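Local structure of putative aliphatic sulfonates-binding protein (Escherichia coli, 2X26) at residues Pro96-Lys104 / Gly171-Thr179; Asp160-Leu168 / Leu233-His244. The protein probably serves as the periplasmic binding protein that hands aliphatic sulfonates to an ABC-type import system. All coordinates share one frame; numbering follows the deposited sequence.

Contact 1 (Pro96-Lys104 / Gly171-Thr179); sequences PIKTVADLK and GVRVLKDGT
R173 is the first residue of 171-179 to touch the 96-104 loop. Its guanidinium reaches the carbonyl oxygen of I97 end-on, with NH2 and NH1 both donating to that one atom. NH2 to I97 O is 2.9 Å and NH1 to I97 O is 3.1 Å. The oxygen lies near the guanidinium plane. NH1 comes in the carbonyl plane, while NH2 sits above it. R173 NE bonds the carbonyl of E93, so the head is held at both ends. L175 follows and is the residue most buried by the loop. Its CG is anti to the backbone N (chi1 -178°), which carries both methyls into the loop. CD1 lies 3.5 Å from K98 C, against the backbone. CD2 meets CD1 of L103 tip to tip at 3.8 Å. The side chain of I97 crosses that of L175 at about a right angle, its CG2 against CD1. K176 then lays CB 3.6 Å from V100 CG2, and its NZ goes on to Q126. Two successive residues, L175 and K176, stand opposite the single residue I89 of the neighbouring strand. This is a classic beta bulge in the edge strand 172-177, here packed against the loop that joins strands 87-92 and 107-110 of the same mixed sheet.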
loop_
_atom_site.group_PDB
_atom_site.type_symbol
_atom_site.label_atom_id
_atom_site.label_comp_id
_atom_site.label_asym_id
_atom_site.label_seq_id
_atom_site.Cartn_x
_atom_site.Cartn_y
_atom_site.Cartn_z
ATOM N N PRO A 96 -30.906 4.026 10.542
ATOM C CA PRO A 96 -31.644 2.751 10.547
ATOM C C PRO A 96 -30.919 1.649 9.790
ATOM O O PRO A 96 -31.299 0.487 9.906
ATOM C CB PRO A 96 -32.948 3.091 9.830
ATOM C CG PRO A 96 -32.628 4.243 8.965
ATOM C CD PRO A 96 -31.561 5.050 9.698
ATOM N N ILE A 97 -29.885 1.990 9.019
ATOM C CA ILE A 97 -29.028 0.971 8.367
ATOM C C ILE A 97 -28.144 0.261 9.416
ATOM O O ILE A 97 -27.234 0.876 10.019
ATOM C CB ILE A 97 -28.154 1.629 7.252
ATOM C CG1 ILE A 97 -29.020 2.419 6.259
ATOM C CG2 ILE A 97 -27.315 0.605 6.522
ATOM C CD1 ILE A 97 -28.182 3.489 5.457
ATOM N N LYS A 98 -28.404 -1.038 9.627
ATOM C CA LYS A 98 -27.707 -1.780 10.673
ATOM C C LYS A 98 -26.784 -2.846 10.105
ATOM O O LYS A 98 -25.846 -3.278 10.783
ATOM C CB LYS A 98 -28.697 -2.382 11.685
ATOM C CG LYS A 98 -28.061 -2.773 13.037
ATOM C CD LYS A 98 -28.983 -2.412 14.236
ATOM C CE LYS A 98 -28.404 -2.974 15.541
ATOM N NZ LYS A 98 -29.481 -3.330 16.499
ATOM N N THR A 99 -27.024 -3.250 8.853
ATOM C CA THR A 99 -26.193 -4.273 8.203
ATOM C C THR A 99 -25.874 -3.852 6.788
ATOM O O THR A 99 -26.509 -2.964 6.246
ATOM C CB THR A 99 -26.937 -5.624 8.102
ATOM O OG1 THR A 99 -28.108 -5.438 7.307
ATOM C CG2 THR A 99 -27.284 -6.166 9.478
ATOM N N VAL A 100 -24.927 -4.521 6.146
ATOM C CA VAL A 100 -24.627 -4.178 4.741
ATOM C C VAL A 100 -25.833 -4.421 3.818
ATOM O O VAL A 100 -26.088 -3.698 2.864
ATOM C CB VAL A 100 -23.419 -5.009 4.246
ATOM C CG1 VAL A 100 -23.268 -4.821 2.766
ATOM C CG2 VAL A 100 -22.164 -4.525 4.980
ATOM N N ALA A 101 -26.565 -5.470 4.121
ATOM C CA ALA A 101 -27.815 -5.736 3.423
ATOM C C ALA A 101 -28.754 -4.537 3.444
ATOM O O ALA A 101 -29.480 -4.317 2.477
ATOM C CB ALA A 101 -28.482 -6.967 4.014
ATOM N N ASP A 102 -28.735 -3.759 4.522
ATOM C CA ASP A 102 -29.632 -2.617 4.606
ATOM C C ASP A 102 -29.274 -1.495 3.634
ATOM O O ASP A 102 -30.075 -0.584 3.427
ATOM C CB ASP A 102 -29.712 -2.050 6.011
ATOM C CG ASP A 102 -30.369 -2.977 6.971
ATOM O OD1 ASP A 102 -31.164 -3.857 6.530
ATOM O OD2 ASP A 102 -30.071 -2.841 8.179
ATOM N N LEU A 103 -28.099 -1.568 3.014
ATOM C CA LEU A 103 -27.746 -0.578 1.987
ATOM C C LEU A 103 -28.536 -0.695 0.687
ATOM O O LEU A 103 -28.503 0.214 -0.118
ATOM C CB LEU A 103 -26.263 -0.617 1.657
ATOM C CG LEU A 103 -25.345 -0.212 2.812
ATOM C CD1 LEU A 103 -23.974 -0.586 2.472
ATOM C CD2 LEU A 103 -25.385 1.248 3.072
ATOM N N LYS A 104 -29.207 -1.822 0.462
ATOM C CA LYS A 104 -30.023 -1.994 -0.760
ATOM C C LYS A 104 -30.839 -0.737 -1.047
ATOM O O LYS A 104 -31.551 -0.269 -0.176
ATOM C CB LYS A 104 -30.986 -3.186 -0.611
ATOM C CG LYS A 104 -31.656 -3.579 -1.931
ATOM C CD LYS A 104 -32.194 -5.010 -1.906
ATOM C CE LYS A 104 -32.841 -5.368 -3.250
ATOM N NZ LYS A 104 -33.484 -6.761 -3.260
ATOM N N GLY A 171 -20.616 11.171 15.605
ATOM C CA GLY A 171 -21.837 11.063 14.824
ATOM C C GLY A 171 -21.854 9.914 13.848
ATOM O O GLY A 171 -22.909 9.623 13.272
ATOM N N VAL A 172 -20.710 9.242 13.685
ATOM C CA VAL A 172 -20.614 8.137 12.721
ATOM C C VAL A 172 -20.277 6.798 13.350
ATOM O O VAL A 172 -19.747 6.707 14.468
ATOM C CB VAL A 172 -19.666 8.447 11.527
ATOM C CG1 VAL A 172 -20.095 9.717 10.812
ATOM C CG2 VAL A 172 -18.192 8.521 11.983
ATOM N N ARG A 173 -20.582 5.750 12.599
ATOM C CA ARG A 173 -20.467 4.387 13.055
ATOM C C ARG A 173 -19.963 3.522 11.884
ATOM O O ARG A 173 -20.323 3.716 10.694
ATOM C CB ARG A 173 -21.841 3.951 13.597
ATOM C CG ARG A 173 -22.303 2.532 13.369
ATOM C CD ARG A 173 -23.531 2.220 14.247
ATOM N NE ARG A 173 -24.816 2.621 13.690
ATOM C CZ ARG A 173 -25.500 1.969 12.746
ATOM N NH1 ARG A 173 -25.031 0.872 12.177
ATOM N NH2 ARG A 173 -26.661 2.465 12.341
ATOM N N VAL A 174 -19.070 2.621 12.209
ATOM C CA VAL A 174 -18.613 1.629 11.223
ATOM C C VAL A 174 -19.736 0.591 11.005
ATOM O O VAL A 174 -20.089 -0.151 11.927
ATOM C CB VAL A 174 -17.318 0.992 11.693
ATOM C CG1 VAL A 174 -16.916 -0.209 10.807
ATOM C CG2 VAL A 174 -16.205 2.012 11.694
ATOM N N LEU A 175 -20.303 0.550 9.803
ATOM C CA LEU A 175 -21.274 -0.492 9.433
ATOM C C LEU A 175 -20.569 -1.813 9.137
ATOM O O LEU A 175 -21.089 -2.901 9.425
ATOM C CB LEU A 175 -22.042 -0.043 8.190
ATOM C CG LEU A 175 -23.137 -0.979 7.672
ATOM C CD1 LEU A 175 -24.281 -0.906 8.598
ATOM C CD2 LEU A 175 -23.501 -0.528 6.270
ATOM N N LYS A 176 -19.387 -1.719 8.547
ATOM C CA LYS A 176 -18.675 -2.909 8.075
ATOM C C LYS A 176 -17.212 -2.546 7.935
ATOM O O LYS A 176 -16.919 -1.495 7.427
ATOM C CB LYS A 176 -19.270 -3.318 6.717
ATOM C CG LYS A 176 -18.636 -4.521 6.047
ATOM C CD LYS A 176 -18.825 -5.740 6.847
ATOM C CE LYS A 176 -18.343 -6.919 5.995
ATOM N NZ LYS A 176 -18.495 -8.174 6.724
ATOM N N ASP A 177 -16.307 -3.399 8.418
ATOM C CA ASP A 177 -14.877 -3.200 8.083
ATOM C C ASP A 177 -14.389 -4.406 7.289
ATOM O O ASP A 177 -15.191 -5.271 6.893
ATOM C CB ASP A 177 -14.023 -2.879 9.320
ATOM C CG ASP A 177 -13.875 -4.062 10.271
ATOM O OD1 ASP A 177 -14.146 -5.237 9.887
ATOM O OD2 ASP A 177 -13.458 -3.846 11.433
ATOM N N GLY A 178 -13.088 -4.486 7.054
ATOM C CA GLY A 178 -12.597 -5.517 6.128
ATOM C C GLY A 178 -12.361 -6.870 6.752
ATOM O O GLY A 178 -11.777 -7.773 6.095
ATOM N N THR A 179 -12.804 -7.029 7.999
ATOM C CA THR A 179 -12.371 -8.136 8.850
ATOM C C THR A 179 -12.647 -9.515 8.293
ATOM O O THR A 179 -11.773 -10.404 8.306
ATOM C CB THR A 179 -12.995 -8.053 10.270
ATOM O OG1 THR A 179 -12.347 -7.011 11.003
ATOM C CG2 THR A 179 -12.816 -9.355 11.043
#

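Contact 2 (Asp160-Leu168 / Leu233-His244); sequences DPYYSAALL and LPAPVIASYLDH
D160 OD2 is gripped by H244 and by a water. H244 ND1 donates to D160 OD2 at 2.8 Å and 164°, and the imidazole and carboxylate planes are nearly coplanar. The water also donates to the carbonyl oxygen of Y241. The other oxygen, OD1, takes two hydrogen bonds from S164, one from OG at 2.7 Å and one from the backbone N at 2.9 Å. OD1 receives the S164 hydroxyl on its syn lone pair. The imidazole is covered on both faces. Y163 CE2 lies over one, offset toward the rim, with the two rings near parallel but slid apart. S240 O lies over the ring centre on the other. S164 OG comes to the imidazole edge, 3.1 Å from H244 CE1. It is also 3.0 Å from S240 OG. Apolar groups close the rest. P161 CB meets L233 CD1 at 3.5 Å, and Y241 CD1 lies 3.6 Å from D160 CB. V237 and P236 receive L168 CD1. An alanine in place of D160 would probably leave H244 ND1 and the S164 backbone N without their shared acceptor group and free the imidazole to turn. The buried carboxylate thus ties the start of helix 162-169 to the end of helix 235-243, and its charge probably favours a proton on H244 ND1.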
loop_
_atom_site.group_PDB
_atom_site.type_symbol
_atom_site.label_atom_id
_atom_site.label_comp_id
_atom_site.label_asym_id
_atom_site.label_seq_id
_atom_site.Cartn_x
_atom_site.Cartn_y
_atom_site.Cartn_z
ATOM N N ASP A 160 -8.416 4.816 6.106
ATOM C CA ASP A 160 -7.732 5.689 7.078
ATOM C C ASP A 160 -6.661 6.505 6.339
ATOM O O ASP A 160 -5.952 5.975 5.456
ATOM C CB ASP A 160 -7.073 4.793 8.127
ATOM C CG ASP A 160 -7.640 4.955 9.513
ATOM O OD1 ASP A 160 -8.312 5.991 9.777
ATOM O OD2 ASP A 160 -7.291 4.062 10.373
ATOM N N PRO A 161 -6.434 7.749 6.759
ATOM C CA PRO A 161 -6.913 8.386 8.012
ATOM C C PRO A 161 -8.239 9.162 7.921
ATOM O O PRO A 161 -8.680 9.732 8.925
ATOM C CB PRO A 161 -5.782 9.395 8.302
ATOM C CG PRO A 161 -5.424 9.897 6.888
ATOM C CD PRO A 161 -5.297 8.515 6.186
ATOM N N TYR A 162 -8.885 9.175 6.760
ATOM C CA TYR A 162 -10.181 9.833 6.641
ATOM C C TYR A 162 -11.167 9.221 7.630
ATOM O O TYR A 162 -11.988 9.927 8.211
ATOM C CB TYR A 162 -10.768 9.634 5.239
ATOM C CG TYR A 162 -9.954 10.278 4.123
ATOM C CD1 TYR A 162 -9.219 9.496 3.250
ATOM C CD2 TYR A 162 -9.957 11.650 3.929
ATOM C CE1 TYR A 162 -8.473 10.057 2.224
ATOM C CE2 TYR A 162 -9.196 12.234 2.889
ATOM C CZ TYR A 162 -8.480 11.398 2.035
ATOM O OH TYR A 162 -7.765 11.934 0.980
ATOM N N TYR A 163 -11.094 7.899 7.735
ATOM C CA TYR A 163 -11.957 7.144 8.615
ATOM C C TYR A 163 -11.762 7.687 10.038
ATOM O O TYR A 163 -12.750 8.108 10.662
ATOM C CB TYR A 163 -11.640 5.646 8.509
ATOM C CG TYR A 163 -12.010 4.810 9.713
ATOM C CD1 TYR A 163 -13.173 5.094 10.450
ATOM C CD2 TYR A 163 -11.233 3.715 10.096
ATOM C CE1 TYR A 163 -13.526 4.335 11.566
ATOM C CE2 TYR A 163 -11.595 2.938 11.202
ATOM C CZ TYR A 163 -12.726 3.257 11.933
ATOM O OH TYR A 163 -13.053 2.464 13.030
ATOM N N SER A 164 -10.522 7.730 10.510
ATOM C CA SER A 164 -10.278 8.122 11.893
ATOM C C SER A 164 -10.689 9.568 12.080
ATOM O O SER A 164 -11.231 9.922 13.139
ATOM C CB SER A 164 -8.832 7.959 12.321
ATOM O OG SER A 164 -8.439 6.572 12.428
ATOM N N ALA A 165 -10.454 10.402 11.067
ATOM C CA ALA A 165 -10.835 11.822 11.204
ATOM C C ALA A 165 -12.358 11.979 11.372
ATOM O O ALA A 165 -12.815 12.777 12.216
ATOM C CB ALA A 165 -10.317 12.646 10.014
ATOM N N ALA A 166 -13.133 11.230 10.576
ATOM C CA ALA A 166 -14.599 11.270 10.627
ATOM C C ALA A 166 -15.084 10.712 11.963
ATOM O O ALA A 166 -16.016 11.251 12.587
ATOM C CB ALA A 166 -15.188 10.449 9.483
ATOM N N LEU A 167 -14.469 9.623 12.388
ATOM C CA LEU A 167 -14.835 8.975 13.632
ATOM C C LEU A 167 -14.727 9.912 14.836
ATOM O O LEU A 167 -15.636 9.949 15.688
ATOM C CB LEU A 167 -13.961 7.719 13.847
ATOM C CG LEU A 167 -14.281 6.816 15.045
ATOM C CD1 LEU A 167 -15.677 6.192 14.946
ATOM C CD2 LEU A 167 -13.253 5.744 15.235
ATOM N N LEU A 168 -13.641 10.670 14.894
ATOM C CA LEU A 168 -13.377 11.510 16.065
ATOM C C LEU A 168 -14.233 12.755 16.103
ATOM O O LEU A 168 -14.422 13.328 17.188
ATOM C CB LEU A 168 -11.896 11.812 16.248
ATOM C CG LEU A 168 -11.029 10.567 16.525
ATOM C CD1 LEU A 168 -9.595 10.997 16.725
ATOM C CD2 LEU A 168 -11.501 9.802 17.749
ATOM N N LEU A 233 -2.170 16.156 10.324
ATOM C CA LEU A 233 -3.407 15.797 11.031
ATOM C C LEU A 233 -3.238 15.937 12.539
ATOM O O LEU A 233 -2.105 15.820 13.020
ATOM C CB LEU A 233 -3.777 14.329 10.697
ATOM C CG LEU A 233 -4.276 14.032 9.277
ATOM C CD1 LEU A 233 -4.461 12.552 9.064
ATOM C CD2 LEU A 233 -5.537 14.762 8.954
ATOM N N PRO A 234 -4.346 16.123 13.306
ATOM C CA PRO A 234 -4.207 16.174 14.770
ATOM C C PRO A 234 -3.639 14.892 15.368
ATOM O O PRO A 234 -3.934 13.787 14.879
ATOM C CB PRO A 234 -5.649 16.381 15.278
ATOM C CG PRO A 234 -6.398 16.896 14.122
ATOM C CD PRO A 234 -5.755 16.351 12.887
ATOM N N ALA A 235 -2.811 15.035 16.399
ATOM C CA ALA A 235 -2.310 13.872 17.154
ATOM C C ALA A 235 -3.363 12.808 17.504
ATOM O O ALA A 235 -3.099 11.622 17.298
ATOM C CB ALA A 235 -1.552 14.311 18.435
ATOM N N PRO A 236 -4.549 13.200 18.072
ATOM C CA PRO A 236 -5.515 12.102 18.327
ATOM C C PRO A 236 -5.973 11.343 17.085
ATOM O O PRO A 236 -6.342 10.154 17.186
ATOM C CB PRO A 236 -6.704 12.817 18.990
ATOM C CG PRO A 236 -6.050 14.059 19.645
ATOM C CD PRO A 236 -5.067 14.488 18.578
ATOM N N VAL A 237 -6.022 11.994 15.928
ATOM C CA VAL A 237 -6.354 11.285 14.674
ATOM C C VAL A 237 -5.285 10.238 14.326
ATOM O O VAL A 237 -5.602 9.085 13.963
ATOM C CB VAL A 237 -6.595 12.295 13.513
ATOM C CG1 VAL A 237 -6.822 11.559 12.185
ATOM C CG2 VAL A 237 -7.831 13.149 13.850
ATOM N N ILE A 238 -4.013 10.620 14.508
ATOM C CA ILE A 238 -2.849 9.718 14.278
ATOM C C ILE A 238 -2.890 8.560 15.283
ATOM O O ILE A 238 -2.564 7.412 14.907
ATOM C CB ILE A 238 -1.520 10.457 14.417
ATOM C CG1 ILE A 238 -1.438 11.601 13.389
ATOM C CG2 ILE A 238 -0.312 9.514 14.247
ATOM C CD1 ILE A 238 -1.701 11.146 11.968
ATOM N N ALA A 239 -3.233 8.858 16.535
ATOM C CA ALA A 239 -3.325 7.801 17.555
ATOM C C ALA A 239 -4.330 6.708 17.124
ATOM O O ALA A 239 -4.030 5.515 17.191
ATOM C CB ALA A 239 -3.733 8.380 18.904
ATOM N N SER A 240 -5.535 7.143 16.720
ATOM C CA SER A 240 -6.597 6.263 16.203
ATOM C C SER A 240 -6.096 5.516 14.972
ATOM O O SER A 240 -6.277 4.292 14.853
ATOM C CB SER A 240 -7.807 7.116 15.834
ATOM O OG SER A 240 -8.923 6.331 15.418
ATOM N N TYR A 241 -5.462 6.243 14.053
ATOM C CA TYR A 241 -4.901 5.639 12.865
ATOM C C TYR A 241 -3.928 4.478 13.168
ATOM O O TYR A 241 -4.046 3.373 12.572
ATOM C CB TYR A 241 -4.154 6.720 12.076
ATOM C CG TYR A 241 -3.457 6.244 10.854
ATOM C CD1 TYR A 241 -4.117 6.170 9.648
ATOM C CD2 TYR A 241 -2.124 5.853 10.906
ATOM C CE1 TYR A 241 -3.448 5.694 8.488
ATOM C CE2 TYR A 241 -1.452 5.408 9.781
ATOM C CZ TYR A 241 -2.106 5.336 8.590
ATOM O OH TYR A 241 -1.399 4.930 7.491
ATOM N N LEU A 242 -2.999 4.687 14.101
ATOM C CA LEU A 242 -2.047 3.616 14.473
ATOM C C LEU A 242 -2.755 2.459 15.170
ATOM O O LEU A 242 -2.408 1.275 14.946
ATOM C CB LEU A 242 -0.939 4.194 15.380
ATOM C CG LEU A 242 0.031 5.167 14.693
ATOM C CD1 LEU A 242 1.046 5.511 15.815
ATOM C CD2 LEU A 242 0.779 4.517 13.497
ATOM N N ASP A 243 -3.781 2.769 15.972
ATOM C CA ASP A 243 -4.541 1.736 16.664
ATOM C C ASP A 243 -5.337 0.795 15.693
ATOM O O ASP A 243 -5.766 -0.282 16.105
ATOM C CB ASP A 243 -5.490 2.378 17.662
ATOM C CG ASP A 243 -4.786 2.902 18.884
ATOM O OD1 ASP A 243 -3.617 2.479 19.105
ATOM O OD2 ASP A 243 -5.416 3.707 19.643
ATOM N N HIS A 244 -5.557 1.204 14.449
ATOM C CA HIS A 244 -6.276 0.340 13.501
ATOM C C HIS A 244 -5.324 -0.544 12.696
ATOM O O HIS A 244 -5.777 -1.246 11.792
ATOM C CB HIS A 244 -7.137 1.165 12.541
ATOM C CG HIS A 244 -8.126 2.040 13.237
ATOM N ND1 HIS A 244 -8.453 3.301 12.781
ATOM C CD2 HIS A 244 -8.848 1.842 14.367
ATOM C CE1 HIS A 244 -9.344 3.838 13.597
ATOM N NE2 HIS A 244 -9.603 2.973 14.569
HETATM O O HOH W 1 -4.888 2.637 10.040
#

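The two contacts lie next to each other, their centres about 19 Å apart. Helix 162-169 of contact 2 leads straight into strand 172-177 of contact 1, and the two elements pack together through V174 on Y163 and V172 on A166 and L167. Both contacts are partly buried. Contact 1 is farther out, about 24 Å from the chain centre against 17 Å, and lies at the edge of a sheet. Contact 2 joins two helices and buries more surface. Their polar chemistry differs accordingly. In contact 1 a charged arginine grips a backbone carbonyl. In contact 2 a buried carboxylate gathers a histidine, a serine and a water.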